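Local coordinates for protein aspartate aminotransferase, cytoplasmic (Schizosaccharomyces pombe 972h-, PDB 6JPK) that catalyses the pyridoxal 5'-phosphate-dependent transfer of an amino group from L-aspartate to 2-oxoglutarate, giving oxaloacetate and L-glutamate, and works as a homodimer, at residues A274-K277 / N278-S282; T143-K147 / L148-V152. The protein carries 1 engineered substitution. All blocks are in the same frame, centred on the assembly; numbering follows the deposited sequence.

Contact 1 (A274-K277 / N278-S282); sequences ASTK and NKVLS
The ammonium group of K277 is gripped by two oxygens: it donates to N278 OD1, with K277 NZ and N278 OD1 3.0 Å apart, and forms a salt bridge with D98. The donor stands above the amide's carbonyl plane, 37° out of it. The K277 chain bends at chi2 and chi3, which folds it round to the asparagine beside it and lays K277 CE 3.2 Å from N278 OD1.

On another flank a water ties the first turn to the second. It accepts from K279 NZ at 2.8 Å and bonds to the hydroxyls S275 OG and T276 OG1; the extended K279 chain passes over the S275 carbonyl, K279 CG 3.5 Å from S275 O, and its NZ also donates to A7 O of the second subunit. Underneath runs regular alpha-helical bonding, with V280 N to T276 O nearly straight (174° at the hydrogen).

This is the opening of helix 274-289, where D273 OD1 accepts from T276 N. T276 and V280 turn to Y269 of strand 264-270 and L281 to strand 100-106, while K279 and S282 face the second subunit's N-terminal arm.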
ATOM      1  N   ALA A 274      -7.446  10.058 -25.437  1.00 10.97           N
ATOM      2  CA  ALA A 274      -6.281  10.387 -24.623  1.00 10.78           C
ATOM      3  C   ALA A 274      -6.576  11.540 -23.674  1.00 11.25           C
ATOM      4  O   ALA A 274      -6.075  11.565 -22.544  1.00 10.56           O
ATOM      5  CB  ALA A 274      -5.092  10.735 -25.529  1.00 11.05           C
ATOM      6  N   SER A 275      -7.366  12.511 -24.130  1.00 12.30           N
ATOM      7  CA  SER A 275      -7.716  13.659 -23.300  1.00 15.00           C
ATOM      8  C   SER A 275      -8.358  13.224 -21.984  1.00 13.85           C
ATOM      9  O   SER A 275      -7.938  13.649 -20.901  1.00 11.82           O
ATOM     10  CB  SER A 275      -8.655  14.582 -24.076  1.00 16.61           C
ATOM     11  OG  SER A 275      -9.006  15.688 -23.270  1.00 26.31           O
ATOM     12  N   THR A 276      -9.375  12.367 -22.053  1.00 10.88           N
ATOM     13  CA  THR A 276     -10.026  11.914 -20.821  1.00 10.56           C
ATOM     14  C   THR A 276      -9.119  10.978 -20.019  1.00 13.51           C
ATOM     15  O   THR A 276      -9.133  11.009 -18.778  1.00 12.61           O
ATOM     16  CB  THR A 276     -11.350  11.232 -21.168  1.00 10.59           C
ATOM     17  OG1 THR A 276     -12.169  12.154 -21.895  1.00 11.09           O
ATOM     18  CG2 THR A 276     -12.093  10.740 -19.902  1.00 10.30           C
ATOM     19  N   LYS A 277      -8.316  10.162 -20.706  1.00 11.41           N
ATOM     20  CA  LYS A 277      -7.302   9.359 -20.029  1.00 10.65           C
ATOM     21  C   LYS A 277      -6.465  10.218 -19.091  1.00  9.54           C
ATOM     22  O   LYS A 277      -6.235   9.857 -17.933  1.00  9.24           O
ATOM     23  CB  LYS A 277      -6.415   8.666 -21.069  1.00 12.36           C
ATOM     24  CG  LYS A 277      -5.474   7.606 -20.499  1.00 15.99           C
ATOM     25  CD  LYS A 277      -4.179   8.174 -19.947  1.00 19.48           C
ATOM     26  CE  LYS A 277      -3.308   8.749 -21.026  1.00 24.66           C
ATOM     27  NZ  LYS A 277      -1.880   8.768 -20.586  1.00 24.22           N
ATOM     28  N   ASN A 278      -6.004  11.369 -19.573  1.00  9.89           N
ATOM     29  CA  ASN A 278      -5.133  12.196 -18.746  1.00 12.71           C
ATOM     30  C   ASN A 278      -5.893  12.917 -17.640  1.00 11.83           C
ATOM     31  O   ASN A 278      -5.356  13.086 -16.542  1.00 14.35           O
ATOM     32  CB  ASN A 278      -4.365  13.166 -19.634  1.00 11.40           C
ATOM     33  CG  ASN A 278      -3.282  12.454 -20.421  1.00 16.34           C
ATOM     34  OD1 ASN A 278      -2.552  11.629 -19.866  1.00 17.30           O
ATOM     35  ND2 ASN A 278      -3.210  12.716 -21.717  1.00 17.74           N
ATOM     36  N   LYS A 279      -7.138  13.331 -17.883  1.00 11.88           N
ATOM     37  CA  LYS A 279      -7.933  13.916 -16.800  1.00 10.18           C
ATOM     38  C   LYS A 279      -8.096  12.924 -15.652  1.00  9.74           C
ATOM     39  O   LYS A 279      -7.842  13.253 -14.482  1.00  9.93           O
ATOM     40  CB  LYS A 279      -9.296  14.360 -17.336  1.00 11.99           C
ATOM     41  CG  LYS A 279      -9.217  15.530 -18.306  1.00 11.03           C
ATOM     42  CD  LYS A 279     -10.533  15.741 -19.046  1.00 12.34           C
ATOM     43  CE  LYS A 279     -10.510  17.032 -19.863  1.00 15.56           C
ATOM     44  NZ  LYS A 279     -11.649  17.110 -20.837  1.00 18.04           N
ATOM     45  N   VAL A 280      -8.493  11.692 -15.980  1.00  9.50           N
ATOM     46  CA  VAL A 280      -8.717  10.662 -14.972  1.00  9.12           C
ATOM     47  C   VAL A 280      -7.407  10.310 -14.274  1.00  9.53           C
ATOM     48  O   VAL A 280      -7.347  10.200 -13.042  1.00  8.66           O
ATOM     49  CB  VAL A 280      -9.372   9.427 -15.626  1.00  9.00           C
ATOM     50  CG1 VAL A 280      -9.339   8.209 -14.699  1.00  8.57           C
ATOM     51  CG2 VAL A 280     -10.787   9.749 -16.064  1.00  9.24           C
ATOM     52  N   LEU A 281      -6.336  10.118 -15.054  1.00 10.37           N
ATOM     53  CA  LEU A 281      -5.043   9.779 -14.462  1.00 10.72           C
ATOM     54  C   LEU A 281      -4.617  10.818 -13.428  1.00 10.14           C
ATOM     55  O   LEU A 281      -4.170  10.462 -12.336  1.00  8.51           O
ATOM     56  CB  LEU A 281      -3.979   9.636 -15.551  1.00  8.75           C
ATOM     57  CG  LEU A 281      -2.580   9.253 -15.064  1.00 11.08           C
ATOM     58  CD1 LEU A 281      -2.579   7.891 -14.384  1.00  9.95           C
ATOM     59  CD2 LEU A 281      -1.609   9.276 -16.237  1.00 14.90           C
ATOM     60  N   SER A 282      -4.784  12.110 -13.740  1.00  9.43           N
ATOM     61  CA  SER A 282      -4.370  13.152 -12.802  1.00 12.68           C
ATOM     62  C   SER A 282      -5.131  13.051 -11.482  1.00 12.54           C
ATOM     63  O   SER A 282      -4.564  13.298 -10.405  1.00  9.01           O
ATOM     64  CB  SER A 282      -4.553  14.539 -13.433  1.00 11.95           C
ATOM     65  OG  SER A 282      -5.927  14.888 -13.569  1.00 15.12           O
TER
HETATM   66  O   HOH W   1     -11.657  14.836 -22.417  1.00 11.92           O

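Contact 2 (T143-K147 / L148-V152); sequences TLWEK and LGVTV
V150 N and G149 N bond back to W145 O (3.1 Å) and E146 O (2.9 Å) respectively, closing helix 140-147 in a Schellman motif, a standard way of stopping a helix and sending the chain off in a new direction. In the second bond, the N-H comes in from above the carbonyl plane, 66° out of it, as the chain curls over the helix end. G149 is the C-prime residue, and its positive phi of 91° makes the reversal. The amide of L148 reaches L144 O and W145 O through weak bonds alone.

Apolar packing follows the turn. V150 lies alongside the indole, pointing the same way, with its CB in the ring plane at the edge and V150 CG2 3.8 Å from W145 CE3. V152 points back toward the helix and sets CG2 against W145 CB; the extended E146 chain crosses it at about a right angle, E146 CG 3.6 Å from V152 CG2. L144 CD2 and L148 CD1 meet more loosely. The L144 side chain lies about 6 Å from that of W138, which by similarity binds L-aspartate. A116 of helix 107-127 touches both W145 and L148, and V131 of strand 131-135 touches W145, V150 and V152.

Polar and water-mediated links occupy another side. E146 CA makes a CA-H...O contact with V150 O. The glutamate carboxylate pairs with R142. From there E146 OE2 accepts from a water, 2.9 Å away, that in turn accepts from V152 N at 3.0 Å.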
ATOM      1  N   THR A 143     -17.436  -4.702   1.565  1.00  7.91           N
ATOM      2  CA  THR A 143     -17.020  -3.757   2.600  1.00  9.72           C
ATOM      3  C   THR A 143     -16.147  -2.648   2.033  1.00  7.11           C
ATOM      4  O   THR A 143     -16.236  -1.507   2.486  1.00  9.48           O
ATOM      5  CB  THR A 143     -16.283  -4.482   3.740  1.00  9.14           C
ATOM      6  OG1 THR A 143     -15.184  -5.236   3.216  1.00 10.74           O
ATOM      7  CG2 THR A 143     -17.221  -5.431   4.460  1.00 14.20           C
ATOM      8  N   LEU A 144     -15.317  -2.943   1.034  1.00  6.88           N
ATOM      9  CA  LEU A 144     -14.475  -1.890   0.473  1.00  7.83           C
ATOM     10  C   LEU A 144     -15.324  -0.769  -0.118  1.00 10.69           C
ATOM     11  O   LEU A 144     -15.037   0.420   0.094  1.00  8.22           O
ATOM     12  CB  LEU A 144     -13.528  -2.486  -0.574  1.00  8.15           C
ATOM     13  CG  LEU A 144     -12.556  -1.544  -1.289  1.00 14.20           C
ATOM     14  CD1 LEU A 144     -11.221  -2.249  -1.571  1.00 11.27           C
ATOM     15  CD2 LEU A 144     -13.160  -0.998  -2.588  1.00 11.94           C
ATOM     16  N   TRP A 145     -16.396  -1.131  -0.842  1.00  7.08           N
ATOM     17  CA  TRP A 145     -17.243  -0.127  -1.477  1.00  9.98           C
ATOM     18  C   TRP A 145     -18.124   0.575  -0.458  1.00  7.84           C
ATOM     19  O   TRP A 145     -18.292   1.798  -0.525  1.00  9.70           O
ATOM     20  CB  TRP A 145     -18.098  -0.766  -2.578  1.00  8.07           C
ATOM     21  CG  TRP A 145     -17.327  -0.995  -3.847  1.00  9.42           C
ATOM     22  CD1 TRP A 145     -16.505  -2.043  -4.133  1.00 11.23           C
ATOM     23  CD2 TRP A 145     -17.313  -0.149  -5.003  1.00  8.69           C
ATOM     24  NE1 TRP A 145     -15.973  -1.903  -5.395  1.00 10.74           N
ATOM     25  CE2 TRP A 145     -16.448  -0.744  -5.947  1.00  8.71           C
ATOM     26  CE3 TRP A 145     -17.938   1.059  -5.327  1.00  8.27           C
ATOM     27  CZ2 TRP A 145     -16.200  -0.180  -7.190  1.00  9.96           C
ATOM     28  CZ3 TRP A 145     -17.690   1.621  -6.570  1.00  9.48           C
ATOM     29  CH2 TRP A 145     -16.831   0.998  -7.487  1.00  8.57           C
ATOM     30  N   GLU A 146     -18.703  -0.181   0.483  1.00  7.97           N
ATOM     31  CA  GLU A 146     -19.516   0.430   1.537  1.00 10.61           C
ATOM     32  C   GLU A 146     -18.697   1.402   2.387  1.00 12.81           C
ATOM     33  O   GLU A 146     -19.197   2.470   2.769  1.00 14.89           O
ATOM     34  CB  GLU A 146     -20.146  -0.649   2.430  1.00 14.48           C
ATOM     35  CG  GLU A 146     -21.326  -1.409   1.795  1.00 16.88           C
ATOM     36  CD  GLU A 146     -21.853  -2.571   2.655  1.00 22.86           C
ATOM     37  OE1 GLU A 146     -21.177  -2.957   3.640  1.00 21.27           O
ATOM     38  OE2 GLU A 146     -22.953  -3.101   2.339  1.00 23.30           O
ATOM     39  N   LYS A 147     -17.443   1.048   2.705  1.00 10.68           N
ATOM     40  CA  LYS A 147     -16.600   1.960   3.483  1.00 13.67           C
ATOM     41  C   LYS A 147     -16.360   3.272   2.750  1.00 13.77           C
ATOM     42  O   LYS A 147     -16.143   4.302   3.390  1.00 16.01           O
ATOM     43  CB  LYS A 147     -15.242   1.329   3.815  1.00 22.16           C
ATOM     44  CG  LYS A 147     -15.264   0.107   4.738  1.00 30.63           C
ATOM     45  CD  LYS A 147     -15.966   0.350   6.048  1.00 35.67           C
ATOM     46  CE  LYS A 147     -15.718  -0.830   6.990  1.00 36.70           C
ATOM     47  NZ  LYS A 147     -16.285  -0.560   8.334  1.00 36.00           N
ATOM     48  N   LEU A 148     -16.371   3.259   1.418  1.00 10.20           N
ATOM     49  CA  LEU A 148     -16.220   4.487   0.650  1.00 10.82           C
ATOM     50  C   LEU A 148     -17.541   5.187   0.418  1.00 15.38           C
ATOM     51  O   LEU A 148     -17.573   6.191  -0.294  1.00 18.71           O
ATOM     52  CB  LEU A 148     -15.537   4.202  -0.691  1.00 14.05           C
ATOM     53  CG  LEU A 148     -14.065   3.828  -0.525  1.00 11.44           C
ATOM     54  CD1 LEU A 148     -13.483   3.220  -1.792  1.00 12.95           C
ATOM     55  CD2 LEU A 148     -13.263   5.061  -0.091  1.00  7.64           C
ATOM     56  N   GLY A 149     -18.625   4.696   1.014  1.00 15.37           N
ATOM     57  CA  GLY A 149     -19.895   5.383   0.952  1.00 16.55           C
ATOM     58  C   GLY A 149     -20.797   4.991  -0.197  1.00 18.14           C
ATOM     59  O   GLY A 149     -21.819   5.649  -0.405  1.00 15.29           O
ATOM     60  N   VAL A 150     -20.461   3.943  -0.949  1.00 16.20           N
ATOM     61  CA  VAL A 150     -21.311   3.491  -2.044  1.00 12.06           C
ATOM     62  C   VAL A 150     -22.236   2.391  -1.536  1.00 12.28           C
ATOM     63  O   VAL A 150     -21.818   1.502  -0.781  1.00 15.26           O
ATOM     64  CB  VAL A 150     -20.459   3.007  -3.234  1.00  9.77           C
ATOM     65  CG1 VAL A 150     -21.352   2.661  -4.442  1.00  8.50           C
ATOM     66  CG2 VAL A 150     -19.459   4.076  -3.625  1.00  8.35           C
ATOM     67  N   THR A 151     -23.495   2.448  -1.950  1.00 11.72           N
ATOM     68  CA  THR A 151     -24.457   1.402  -1.628  1.00 12.90           C
ATOM     69  C   THR A 151     -24.214   0.190  -2.523  1.00 15.85           C
ATOM     70  O   THR A 151     -24.055   0.327  -3.740  1.00  8.74           O
ATOM     71  CB  THR A 151     -25.886   1.923  -1.796  1.00 15.74           C
ATOM     72  OG1 THR A 151     -26.099   3.018  -0.893  1.00  9.77           O
ATOM     73  CG2 THR A 151     -26.932   0.822  -1.513  1.00  9.60           C
ATOM     74  N   VAL A 152     -24.195  -0.992  -1.910  1.00  8.60           N
ATOM     75  CA  VAL A 152     -23.847  -2.251  -2.562  1.00  8.35           C
ATOM     76  C   VAL A 152     -25.114  -3.086  -2.726  1.00 11.78           C
ATOM     77  O   VAL A 152     -25.853  -3.310  -1.762  1.00 11.53           O
ATOM     78  CB  VAL A 152     -22.773  -3.008  -1.754  1.00  8.41           C
ATOM     79  CG1 VAL A 152     -22.510  -4.405  -2.341  1.00  7.82           C
ATOM     80  CG2 VAL A 152     -21.466  -2.177  -1.689  1.00  7.84           C
TER
HETATM   81  O   HOH W   2     -24.591  -1.026   1.109  1.00 10.96           O
HETATM   82  O   HOH W   3     -22.485   2.911   2.296  1.00 29.68           O

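How the contacts relate
Contact 2 comes first along the chain, and contact 1 follows more than a hundred residues later; their centres lie 25 Å apart and their nearest atoms about 13 Å, without touching. The two illustrate opposite ends of helices around the large mixed sheet. Residues 143-152 end helix 140-147 and lead into strand 152-159, beside strand 131-135, whereas 274-282 open helix 274-289 after strand 264-270, near the sheet's other margin. Both also meet the second subunit: contact 1 through that subunit's N-terminal arm, contact 2 through its I286 and N290, near and just beyond the far end of that subunit's copy of helix 274-289. Both helix ends thus contribute residues to the homodimer interface.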